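Local coordinates for protein signal recognition particle receptor subunit beta (Mus musculus, PDB 2FH5) that binds GTP as a subunit of the signal recognition particle receptor, which helps direct nascent secretory proteins to the endoplasmic reticulum membrane, at residues G19-F24 and Q36-D41; L67-L72 and L102-I107; K183-E188 and E207-K212. One frame throughout, in Å; residues are numbered along the deposited sequence.

Interaction 1 (G19-F24 and Q36-D41); sequences GKTLLF and QTSITD. With MG (magnesium ion), chain C; GTP (guanosine-5'-triphosphate), chain D.
Thr21 and Ser38 meet at a magnesium ion, each presenting its hydroxyl to the metal. Thr21 OG1 lies 2.1 Å from the magnesium and Ser38 OG lies 2.3 Å from it, as neighbouring corners of an octahedron; their 3.2 Å separation, OG1 to OG, follows from this sharing and is not a hydrogen bond. Opposite Thr21 stands GTP O2G, opposite Ser38 stands GTP O2B, and two waters fill the remaining pair of opposite corners. With OG1 anti to the carbonyl carbon (chi1 -58°), the hydroxyl of Thr21 faces the metal and the methyl is turned from it. Asp60 holds the same OG1 from the second shell, while Ser38 OG is also hydrogen-bonded to the backbone of a second protein chain.

Hydrogen bonds grip the phosphates from both segments. Three reach GTP O1B: the amides of Gly19 and Lys20, and Lys20 NZ at 2.8 Å. The lysine, also hydrogen-bonded to Gly14 O, bends at its last two torsions so that NZ can reach GTP O3G, 2.6 Å away, and its charge probably offsets that of the beta and gamma phosphates. Thr21 N serves GTP O2B and Leu22 N serves O1A, so successive amides at the first turn of helix 20-29 follow the triphosphate. From the other segment, Ser38 N donates to GTP O2G at 2.9 Å. Water 1, one of the metal ligands, bridges Gln36 O and GTP O2A.

Glycine suits position 19, where a CB would strike the GTP base and the preceding carbonyl. Gly19, Lys20 and Thr21 belong to the P-loop (Walker A), and Ser38 probably replaces the first-switch residue, usually threonine, that completes the magnesium site in Ras-like GTPases.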
loop_
_atom_site.group_PDB
_atom_site.type_symbol
_atom_site.label_atom_id
_atom_site.label_comp_id
_atom_site.label_asym_id
_atom_site.label_seq_id
_atom_site.Cartn_x
_atom_site.Cartn_y
_atom_site.Cartn_z
ATOM N N GLY B 19 0.731 -5.835 2.857
ATOM C CA GLY B 19 2.051 -5.227 2.916
ATOM C C GLY B 19 2.677 -4.906 1.567
ATOM O O GLY B 19 3.895 -4.764 1.471
ATOM N N LYS B 20 1.862 -4.781 0.528
ATOM C CA LYS B 20 2.388 -4.535 -0.814
ATOM C C LYS B 20 3.189 -3.259 -0.913
ATOM O O LYS B 20 4.295 -3.266 -1.442
ATOM C CB LYS B 20 1.256 -4.512 -1.870
ATOM C CG LYS B 20 0.471 -5.838 -1.997
ATOM C CD LYS B 20 -0.757 -5.713 -2.935
ATOM C CE LYS B 20 -1.782 -4.686 -2.448
ATOM N NZ LYS B 20 -2.353 -5.000 -1.110
ATOM N N THR B 21 2.648 -2.164 -0.384
ATOM C CA THR B 21 3.351 -0.907 -0.476
ATOM C C THR B 21 4.617 -0.869 0.352
ATOM O O THR B 21 5.604 -0.309 -0.103
ATOM C CB THR B 21 2.437 0.256 -0.105
ATOM O OG1 THR B 21 1.323 0.235 -0.987
ATOM C CG2 THR B 21 3.146 1.599 -0.311
ATOM N N LEU B 22 4.598 -1.448 1.557
ATOM C CA LEU B 22 5.802 -1.427 2.369
ATOM C C LEU B 22 6.903 -2.270 1.710
ATOM O O LEU B 22 8.049 -1.845 1.702
ATOM C CB LEU B 22 5.544 -1.907 3.789
ATOM C CG LEU B 22 6.768 -1.622 4.681
ATOM C CD1 LEU B 22 7.173 -0.184 4.532
ATOM C CD2 LEU B 22 6.477 -1.916 6.154
ATOM N N LEU B 23 6.568 -3.428 1.133
ATOM C CA LEU B 23 7.584 -4.245 0.458
ATOM C C LEU B 23 8.163 -3.448 -0.690
ATOM O O LEU B 23 9.366 -3.416 -0.892
ATOM C CB LEU B 23 6.987 -5.529 -0.112
ATOM C CG LEU B 23 6.723 -6.667 0.859
ATOM C CD1 LEU B 23 6.098 -7.821 0.122
ATOM C CD2 LEU B 23 8.034 -7.083 1.492
ATOM N N PHE B 24 7.276 -2.816 -1.449
ATOM C CA PHE B 24 7.631 -1.986 -2.588
ATOM C C PHE B 24 8.668 -0.940 -2.133
ATOM O O PHE B 24 9.696 -0.754 -2.788
ATOM C CB PHE B 24 6.333 -1.339 -3.100
ATOM C CG PHE B 24 6.495 -0.364 -4.231
ATOM C CD1 PHE B 24 6.656 -0.800 -5.533
ATOM C CD2 PHE B 24 6.344 1.002 -4.006
ATOM C CE1 PHE B 24 6.651 0.116 -6.617
ATOM C CE2 PHE B 24 6.339 1.927 -5.078
ATOM C CZ PHE B 24 6.488 1.480 -6.378
ATOM N N GLN B 36 -0.655 4.448 4.010
ATOM C CA GLN B 36 -2.095 4.432 4.233
ATOM C C GLN B 36 -2.633 3.552 3.107
ATOM O O GLN B 36 -1.927 3.260 2.132
ATOM C CB GLN B 36 -2.676 5.841 4.092
ATOM C CG GLN B 36 -2.111 6.886 5.081
ATOM C CD GLN B 36 -2.481 6.644 6.546
ATOM O OE1 GLN B 36 -1.978 7.316 7.425
ATOM N NE2 GLN B 36 -3.364 5.685 6.803
ATOM N N THR B 37 -3.879 3.129 3.226
ATOM C CA THR B 37 -4.496 2.346 2.177
ATOM C C THR B 37 -4.311 3.048 0.823
ATOM O O THR B 37 -4.609 4.241 0.676
ATOM C CB THR B 37 -5.988 2.173 2.468
ATOM O OG1 THR B 37 -6.123 1.497 3.718
ATOM C CG2 THR B 37 -6.684 1.346 1.399
ATOM N N SER B 38 -3.817 2.287 -0.155
ATOM C CA SER B 38 -3.556 2.786 -1.504
ATOM C C SER B 38 -4.814 2.918 -2.337
ATOM O O SER B 38 -5.652 2.024 -2.317
ATOM C CB SER B 38 -2.597 1.834 -2.231
ATOM O OG SER B 38 -1.323 1.842 -1.623
ATOM N N ILE B 39 -4.941 4.013 -3.087
ATOM C CA ILE B 39 -6.117 4.169 -3.927
ATOM C C ILE B 39 -5.828 4.135 -5.441
ATOM O O ILE B 39 -6.755 4.102 -6.244
ATOM C CB ILE B 39 -6.960 5.423 -3.526
ATOM C CG1 ILE B 39 -6.277 6.706 -3.946
ATOM C CG2 ILE B 39 -7.133 5.470 -2.010
ATOM C CD1 ILE B 39 -7.058 7.917 -3.466
ATOM N N THR B 40 -4.555 4.173 -5.819
ATOM C CA THR B 40 -4.128 4.009 -7.221
ATOM C C THR B 40 -2.842 3.196 -7.186
ATOM O O THR B 40 -2.259 2.958 -6.132
ATOM C CB THR B 40 -3.766 5.311 -8.016
ATOM O OG1 THR B 40 -2.807 6.084 -7.285
ATOM C CG2 THR B 40 -4.988 6.119 -8.329
ATOM N N ASP B 41 -2.398 2.792 -8.357
ATOM C CA ASP B 41 -1.171 2.034 -8.482
ATOM C C ASP B 41 0.006 3.000 -8.428
ATOM O O ASP B 41 -0.144 4.188 -8.661
ATOM C CB ASP B 41 -1.151 1.360 -9.837
ATOM C CG ASP B 41 -1.375 2.360 -10.961
ATOM O OD1 ASP B 41 -2.538 2.778 -11.176
ATOM O OD2 ASP B 41 -0.388 2.757 -11.619
HETATM MG MG MG C . -0.769 -0.129 -0.626
HETATM P PG GTP D . -3.421 -1.705 0.431
HETATM O O1G GTP D . -4.647 -1.465 1.170
HETATM O O2G GTP D . -2.809 -0.456 -0.112
HETATM O O3G GTP D . -3.652 -2.752 -0.682
HETATM O O3B GTP D . -2.362 -2.315 1.649
HETATM P PB GTP D . -0.903 -2.737 1.454
HETATM O O1B GTP D . -0.820 -4.192 1.126
HETATM O O2B GTP D . -0.140 -1.894 0.450
HETATM O O3A GTP D . -0.382 -2.538 2.951
HETATM P PA GTP D . 0.805 -1.657 3.492
HETATM O O1A GTP D . 2.018 -1.869 2.766
HETATM O O2A GTP D . 0.401 -0.209 3.534
HETATM O "O5'" GTP D . 0.932 -2.340 4.916
HETATM C "C5'" GTP D . -0.166 -2.243 5.807
HETATM C "C4'" GTP D . 0.355 -2.139 7.240
HETATM O "O4'" GTP D . 1.134 -3.302 7.594
HETATM C "C3'" GTP D . 1.298 -0.955 7.480
HETATM O "O3'" GTP D . 1.056 -0.356 8.785
HETATM C "C2'" GTP D . 2.660 -1.579 7.383
HETATM O "O2'" GTP D . 3.736 -0.815 7.967
HETATM C "C1'" GTP D . 2.461 -2.967 7.992
HETATM N N9 GTP D . 3.330 -3.997 7.451
HETATM C C8 GTP D . 3.581 -4.245 6.096
HETATM N N7 GTP D . 4.422 -5.267 5.961
HETATM C C5 GTP D . 4.734 -5.707 7.266
HETATM C C6 GTP D . 5.548 -6.736 7.775
HETATM O O6 GTP D . 6.223 -7.558 7.185
HETATM N N1 GTP D . 5.619 -6.874 9.187
HETATM C C2 GTP D . 4.933 -6.050 10.060
HETATM N N2 GTP D . 5.074 -6.241 11.401
HETATM N N3 GTP D . 4.141 -5.064 9.560
HETATM C C4 GTP D . 4.055 -4.901 8.182
HETATM O O HOH W 1 -0.462 0.863 1.185
HETATM O O HOH W 2 -0.977 -1.199 -2.419
#

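Interaction 2 (L67-L72 and L102-I107); sequences LRFQLL and LYQVLI
Phe69 is the first residue of 67-72 to touch segment 102-107, and it does so with the far end of its ring. Phe69 CZ lies 3.4 Å from Gln104 NE2, and its CE1 rests against Gln104 CB, so the glutamine is met along its length, from its root to its amide. The glutamine runs roughly perpendicular to the phenylalanine side chain, with ring and amide planes 41° apart; this is an oblique contact, not an amide laid flat on a ring. Phe69 keeps CG anti to its carbonyl carbon (chi1 -57°), a setting that carries the ring toward helix 91-110. From the preceding residue, Arg68 CG sits over one face of the Phe69 ring, 3.5 Å above the plane and displaced toward the rim, while the guanidinium is hydrogen-bonded to Gly63 O and makes a cation-pi contact with Phe101, whose ring also meets Phe69.

One turn further on, Leu72 places CD2 3.8 Å from Val105 CG2. Both residues are buried, and Val105 also packs on Phe84 of strand 79-87, so this pair lies on the sheet side of the interface. A branched leucine reaching to a short valine suits two helices whose nearest CA atoms, Leu72 to Val105, are 8.4 Å apart.

An alanine in place of Gln104 would keep CB against CE1 but would probably cost the ring its CD and NE2 contacts and open a gap beside CZ where the amide had lain.

No hydrogen bond or salt bridge joins the two segments. The helices are held here by van der Waals contact, wholly aliphatic near the sheet and between aromatic ring and amide toward the surface, which is consistent with an interface whose fit depends on shape more than on directed bonds.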
loop_
_atom_site.group_PDB
_atom_site.type_symbol
_atom_site.label_atom_id
_atom_site.label_comp_id
_atom_site.label_asym_id
_atom_site.label_seq_id
_atom_site.Cartn_x
_atom_site.Cartn_y
_atom_site.Cartn_z
ATOM N N LEU B 67 -11.069 -2.003 -6.581
ATOM C CA LEU B 67 -10.016 -1.640 -7.539
ATOM C C LEU B 67 -9.085 -2.762 -7.954
ATOM O O LEU B 67 -8.393 -2.643 -8.949
ATOM C CB LEU B 67 -9.116 -0.570 -6.937
ATOM C CG LEU B 67 -9.610 0.787 -6.477
ATOM C CD1 LEU B 67 -8.512 1.442 -5.639
ATOM C CD2 LEU B 67 -9.953 1.636 -7.701
ATOM N N ARG B 68 -9.043 -3.840 -7.185
ATOM C CA ARG B 68 -8.088 -4.894 -7.467
ATOM C C ARG B 68 -8.125 -5.486 -8.863
ATOM O O ARG B 68 -7.080 -5.585 -9.510
ATOM C CB ARG B 68 -8.182 -6.007 -6.406
ATOM C CG ARG B 68 -9.469 -6.802 -6.450
ATOM C CD ARG B 68 -9.460 -7.937 -5.456
ATOM N NE ARG B 68 -9.293 -7.439 -4.108
ATOM C CZ ARG B 68 -9.791 -8.025 -3.030
ATOM N NH1 ARG B 68 -10.496 -9.140 -3.152
ATOM N NH2 ARG B 68 -9.569 -7.493 -1.831
ATOM N N PHE B 69 -9.306 -5.863 -9.344
ATOM C CA PHE B 69 -9.405 -6.478 -10.674
ATOM C C PHE B 69 -9.339 -5.483 -11.813
ATOM O O PHE B 69 -8.737 -5.756 -12.847
ATOM C CB PHE B 69 -10.674 -7.316 -10.775
ATOM C CG PHE B 69 -10.755 -8.369 -9.730
ATOM C CD1 PHE B 69 -9.799 -9.390 -9.683
ATOM C CD2 PHE B 69 -11.737 -8.312 -8.743
ATOM C CE1 PHE B 69 -9.814 -10.342 -8.660
ATOM C CE2 PHE B 69 -11.769 -9.260 -7.709
ATOM C CZ PHE B 69 -10.804 -10.277 -7.670
ATOM N N GLN B 70 -9.960 -4.333 -11.632
ATOM C CA GLN B 70 -9.916 -3.317 -12.661
ATOM C C GLN B 70 -8.442 -3.050 -13.002
ATOM O O GLN B 70 -8.070 -3.015 -14.175
ATOM C CB GLN B 70 -10.583 -2.036 -12.153
ATOM C CG GLN B 70 -10.686 -0.940 -13.199
ATOM C CD GLN B 70 -10.360 0.442 -12.642
ATOM O OE1 GLN B 70 -10.893 0.853 -11.599
ATOM N NE2 GLN B 70 -9.483 1.171 -13.341
ATOM N N LEU B 71 -7.602 -2.887 -11.981
ATOM C CA LEU B 71 -6.178 -2.625 -12.208
ATOM C C LEU B 71 -5.326 -3.832 -12.575
ATOM O O LEU B 71 -4.334 -3.664 -13.279
ATOM C CB LEU B 71 -5.557 -1.912 -11.011
ATOM C CG LEU B 71 -5.893 -0.417 -10.966
ATOM C CD1 LEU B 71 -5.619 0.147 -9.585
ATOM C CD2 LEU B 71 -5.083 0.290 -12.020
ATOM N N LEU B 72 -5.676 -5.030 -12.102
ATOM C CA LEU B 72 -4.909 -6.205 -12.496
ATOM C C LEU B 72 -5.172 -6.408 -13.999
ATOM O O LEU B 72 -4.244 -6.700 -14.761
ATOM C CB LEU B 72 -5.327 -7.454 -11.705
ATOM C CG LEU B 72 -4.684 -8.809 -12.098
ATOM C CD1 LEU B 72 -3.161 -8.770 -12.016
ATOM C CD2 LEU B 72 -5.196 -9.886 -11.180
ATOM N N LEU B 102 -6.656 -15.062 -5.004
ATOM C CA LEU B 102 -5.598 -15.807 -5.679
ATOM C C LEU B 102 -6.177 -16.615 -6.854
ATOM O O LEU B 102 -5.587 -16.668 -7.938
ATOM C CB LEU B 102 -4.882 -16.714 -4.677
ATOM C CG LEU B 102 -3.765 -17.587 -5.235
ATOM C CD1 LEU B 102 -2.694 -16.734 -5.912
ATOM C CD2 LEU B 102 -3.199 -18.434 -4.093
ATOM N N TYR B 103 -7.349 -17.210 -6.643
ATOM C CA TYR B 103 -8.057 -17.972 -7.682
ATOM C C TYR B 103 -8.157 -17.154 -8.968
ATOM O O TYR B 103 -7.776 -17.613 -10.043
ATOM C CB TYR B 103 -9.470 -18.313 -7.195
ATOM C CG TYR B 103 -10.248 -19.211 -8.131
ATOM C CD1 TYR B 103 -10.064 -20.593 -8.120
ATOM C CD2 TYR B 103 -11.166 -18.682 -9.029
ATOM C CE1 TYR B 103 -10.780 -21.421 -8.976
ATOM C CE2 TYR B 103 -11.881 -19.505 -9.890
ATOM C CZ TYR B 103 -11.686 -20.870 -9.856
ATOM O OH TYR B 103 -12.423 -21.686 -10.686
ATOM N N GLN B 104 -8.698 -15.943 -8.862
ATOM C CA GLN B 104 -8.801 -15.061 -10.021
ATOM C C GLN B 104 -7.423 -14.709 -10.578
ATOM O O GLN B 104 -7.272 -14.516 -11.784
ATOM C CB GLN B 104 -9.534 -13.769 -9.666
ATOM C CG GLN B 104 -10.960 -13.705 -10.189
ATOM C CD GLN B 104 -11.977 -13.431 -9.074
ATOM O OE1 GLN B 104 -13.134 -13.066 -9.337
ATOM N NE2 GLN B 104 -11.549 -13.614 -7.820
ATOM N N VAL B 105 -6.414 -14.617 -9.710
ATOM C CA VAL B 105 -5.077 -14.281 -10.186
ATOM C C VAL B 105 -4.486 -15.457 -10.976
ATOM O O VAL B 105 -3.790 -15.256 -11.977
ATOM C CB VAL B 105 -4.136 -13.885 -9.015
ATOM C CG1 VAL B 105 -2.688 -13.818 -9.495
ATOM C CG2 VAL B 105 -4.550 -12.510 -8.459
ATOM N N LEU B 106 -4.772 -16.679 -10.527
ATOM C CA LEU B 106 -4.280 -17.882 -11.193
ATOM C C LEU B 106 -4.943 -18.004 -12.552
ATOM O O LEU B 106 -4.290 -18.248 -13.568
ATOM C CB LEU B 106 -4.603 -19.113 -10.364
ATOM C CG LEU B 106 -3.729 -19.206 -9.134
ATOM C CD1 LEU B 106 -4.216 -20.339 -8.265
ATOM C CD2 LEU B 106 -2.293 -19.413 -9.552
ATOM N N ILE B 107 -6.253 -17.826 -12.570
ATOM C CA ILE B 107 -6.962 -17.894 -13.823
ATOM C C ILE B 107 -6.441 -16.835 -14.791
ATOM O O ILE B 107 -6.006 -17.174 -15.890
ATOM C CB ILE B 107 -8.466 -17.755 -13.589
ATOM C CG1 ILE B 107 -9.018 -19.118 -13.164
ATOM C CG2 ILE B 107 -9.149 -17.226 -14.820
ATOM C CD1 ILE B 107 -10.494 -19.104 -12.871
#

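Interaction 3 (K183-E188 and E207-K212); sequences KVEFLE and EKWLAK
Glu185 and Lys212 form a salt bridge, with Lys212 NZ 2.9 Å from Glu185 OE2. The two chains come from opposite directions, both extended beyond CG, a shape that here lets the charged ends meet across the gap between strand and helix. The ammonium group approaches from above the carboxylate, 38° out of its plane. Lys212 is exposed, so its long aliphatic stem can lie at the surface while its charge is matched by the strand.

Glu185 OE2 also takes a weak hydrogen bond from Trp209 NE1, 3.3 Å away and bent to 122° at the hydrogen. OE2 lies at the indole edge, near the ring plane, while the carboxylate is turned steeply against the ring. Water 3 also sits at this edge and weakly links NE1 to Lys183 O. The buried tryptophan thus has its polar N-H turned toward polar partners.

Beyond these bonds the contact is apolar. Leu187, two residues along from Glu185 and on the same side of the strand, brings CD2 within 4.1 Å of Trp209 CB. Trp209 swings its large ring off the helix toward the sheet, its CG trans to the main-chain N (chi1 -179°), and there it packs against Leu119 of strand 117-123 and Ala81 and Val83 of strand 79-87.

Strand 184-188, the outermost at one side of the sheet within this chain, pairs with strand 117-123. Helix 204-213 runs roughly antiparallel over it, with segment axes 10.6 Å apart at 150°, and also meets helix 20-29, Glu207 and Leu210 touching Leu27.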
loop_
_atom_site.group_PDB
_atom_site.type_symbol
_atom_site.label_atom_id
_atom_site.label_comp_id
_atom_site.label_asym_id
_atom_site.label_seq_id
_atom_site.Cartn_x
_atom_site.Cartn_y
_atom_site.Cartn_z
ATOM N N LYS B 183 4.892 -21.248 -13.400
ATOM C CA LYS B 183 5.970 -21.321 -12.415
ATOM C C LYS B 183 5.339 -20.656 -11.167
ATOM O O LYS B 183 4.886 -19.511 -11.227
ATOM C CB LYS B 183 7.181 -20.508 -12.877
ATOM C CG LYS B 183 7.864 -21.020 -14.137
ATOM C CD LYS B 183 8.623 -22.321 -13.873
ATOM C CE LYS B 183 9.449 -22.734 -15.080
ATOM N NZ LYS B 183 10.222 -23.970 -14.800
ATOM N N VAL B 184 5.279 -21.374 -10.055
ATOM C CA VAL B 184 4.677 -20.832 -8.849
ATOM C C VAL B 184 5.580 -21.146 -7.678
ATOM O O VAL B 184 5.877 -22.301 -7.437
ATOM C CB VAL B 184 3.276 -21.463 -8.573
ATOM C CG1 VAL B 184 2.709 -20.920 -7.286
ATOM C CG2 VAL B 184 2.325 -21.166 -9.709
ATOM N N GLU B 185 6.030 -20.124 -6.960
ATOM C CA GLU B 185 6.878 -20.353 -5.799
ATOM C C GLU B 185 6.337 -19.672 -4.566
ATOM O O GLU B 185 5.573 -18.713 -4.650
ATOM C CB GLU B 185 8.274 -19.819 -6.021
ATOM C CG GLU B 185 9.104 -20.618 -6.972
ATOM C CD GLU B 185 10.428 -19.945 -7.228
ATOM O OE1 GLU B 185 11.167 -19.660 -6.245
ATOM O OE2 GLU B 185 10.711 -19.693 -8.420
ATOM N N PHE B 186 6.763 -20.185 -3.423
ATOM C CA PHE B 186 6.397 -19.633 -2.141
ATOM C C PHE B 186 7.667 -19.260 -1.421
ATOM O O PHE B 186 8.660 -19.965 -1.520
ATOM C CB PHE B 186 5.670 -20.656 -1.282
ATOM C CG PHE B 186 4.209 -20.786 -1.594
ATOM C CD1 PHE B 186 3.781 -21.491 -2.719
ATOM C CD2 PHE B 186 3.251 -20.262 -0.721
ATOM C CE1 PHE B 186 2.418 -21.684 -2.971
ATOM C CE2 PHE B 186 1.892 -20.447 -0.959
ATOM C CZ PHE B 186 1.470 -21.167 -2.091
ATOM N N LEU B 187 7.655 -18.138 -0.722
ATOM C CA LEU B 187 8.809 -17.763 0.079
ATOM C C LEU B 187 8.300 -16.947 1.263
ATOM O O LEU B 187 7.129 -16.570 1.299
ATOM C CB LEU B 187 9.858 -17.007 -0.747
ATOM C CG LEU B 187 9.746 -15.605 -1.349
ATOM C CD1 LEU B 187 9.667 -14.538 -0.262
ATOM C CD2 LEU B 187 10.976 -15.377 -2.212
ATOM N N GLU B 188 9.158 -16.717 2.246
ATOM C CA GLU B 188 8.779 -15.949 3.422
ATOM C C GLU B 188 9.523 -14.620 3.424
ATOM O O GLU B 188 10.585 -14.489 2.808
ATOM C CB GLU B 188 9.102 -16.741 4.686
ATOM C CG GLU B 188 8.414 -18.088 4.731
ATOM C CD GLU B 188 8.833 -18.924 5.931
ATOM O OE1 GLU B 188 10.030 -18.899 6.280
ATOM O OE2 GLU B 188 7.974 -19.619 6.518
ATOM N N GLU B 207 14.358 -10.621 -2.993
ATOM C CA GLU B 207 15.278 -9.970 -3.929
ATOM C C GLU B 207 16.011 -11.055 -4.732
ATOM O O GLU B 207 16.354 -10.846 -5.892
ATOM C CB GLU B 207 16.285 -9.083 -3.190
ATOM C CG GLU B 207 15.641 -8.002 -2.333
ATOM C CD GLU B 207 16.630 -6.960 -1.820
ATOM O OE1 GLU B 207 16.924 -5.996 -2.563
ATOM O OE2 GLU B 207 17.112 -7.111 -0.674
ATOM N N LYS B 208 16.248 -12.215 -4.119
ATOM C CA LYS B 208 16.895 -13.304 -4.841
ATOM C C LYS B 208 15.966 -13.728 -5.979
ATOM O O LYS B 208 16.379 -13.760 -7.135
ATOM C CB LYS B 208 17.171 -14.497 -3.917
ATOM C CG LYS B 208 18.659 -14.840 -3.778
ATOM C CD LYS B 208 18.908 -16.122 -2.949
ATOM C CE LYS B 208 20.419 -16.382 -2.730
ATOM N NZ LYS B 208 20.744 -17.598 -1.907
ATOM N N TRP B 209 14.708 -14.029 -5.654
ATOM C CA TRP B 209 13.722 -14.440 -6.662
ATOM C C TRP B 209 13.543 -13.385 -7.745
ATOM O O TRP B 209 13.494 -13.707 -8.931
ATOM C CB TRP B 209 12.366 -14.715 -6.009
ATOM C CG TRP B 209 11.276 -15.168 -6.964
ATOM C CD1 TRP B 209 11.007 -16.444 -7.355
ATOM C CD2 TRP B 209 10.280 -14.339 -7.592
ATOM N NE1 TRP B 209 9.903 -16.469 -8.180
ATOM C CE2 TRP B 209 9.439 -15.193 -8.339
ATOM C CE3 TRP B 209 10.018 -12.962 -7.587
ATOM C CZ2 TRP B 209 8.345 -14.709 -9.075
ATOM C CZ3 TRP B 209 8.927 -12.482 -8.321
ATOM C CH2 TRP B 209 8.109 -13.355 -9.052
ATOM N N LEU B 210 13.419 -12.126 -7.345
ATOM C CA LEU B 210 13.261 -11.054 -8.320
ATOM C C LEU B 210 14.453 -11.044 -9.267
ATOM O O LEU B 210 14.301 -10.861 -10.473
ATOM C CB LEU B 210 13.133 -9.711 -7.611
ATOM C CG LEU B 210 11.726 -9.375 -7.103
ATOM C CD1 LEU B 210 11.804 -8.193 -6.160
ATOM C CD2 LEU B 210 10.813 -9.066 -8.289
ATOM N N ALA B 211 15.646 -11.243 -8.717
ATOM C CA ALA B 211 16.853 -11.296 -9.529
ATOM C C ALA B 211 16.724 -12.455 -10.536
ATOM O O ALA B 211 16.871 -12.278 -11.755
ATOM C CB ALA B 211 18.058 -11.510 -8.628
ATOM N N LYS B 212 16.432 -13.637 -9.999
ATOM C CA LYS B 212 16.265 -14.850 -10.778
ATOM C C LYS B 212 15.266 -14.755 -11.934
ATOM O O LYS B 212 15.442 -15.408 -12.956
ATOM C CB LYS B 212 15.885 -15.984 -9.825
ATOM C CG LYS B 212 15.244 -17.195 -10.460
ATOM C CD LYS B 212 14.783 -18.156 -9.369
ATOM C CE LYS B 212 13.849 -19.226 -9.908
ATOM N NZ LYS B 212 13.566 -20.248 -8.855
HETATM O O HOH W 3 7.676 -18.338 -9.923
#

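Overall arrangement
From the N terminus the three contacts close in series; none nests in or crosses another. Interaction 1 closes a short loop, bringing the stretch that follows helix 20-29 back to the start of that helix around GTP and magnesium. Interaction 2 then pairs helices 65-75 and 91-110, with strand 79-87 between them in sequence. It touches interaction 1 directly, Leu67 and Leu71 packing against Ile39 and Asp41 respectively, which joins the nucleotide site to helix 65-75. Interaction 3 comes last and separately holds the C-terminal helix to the edge strand 184-188. It lies across the chain's centre from interaction 2, their centres about 20 Å apart.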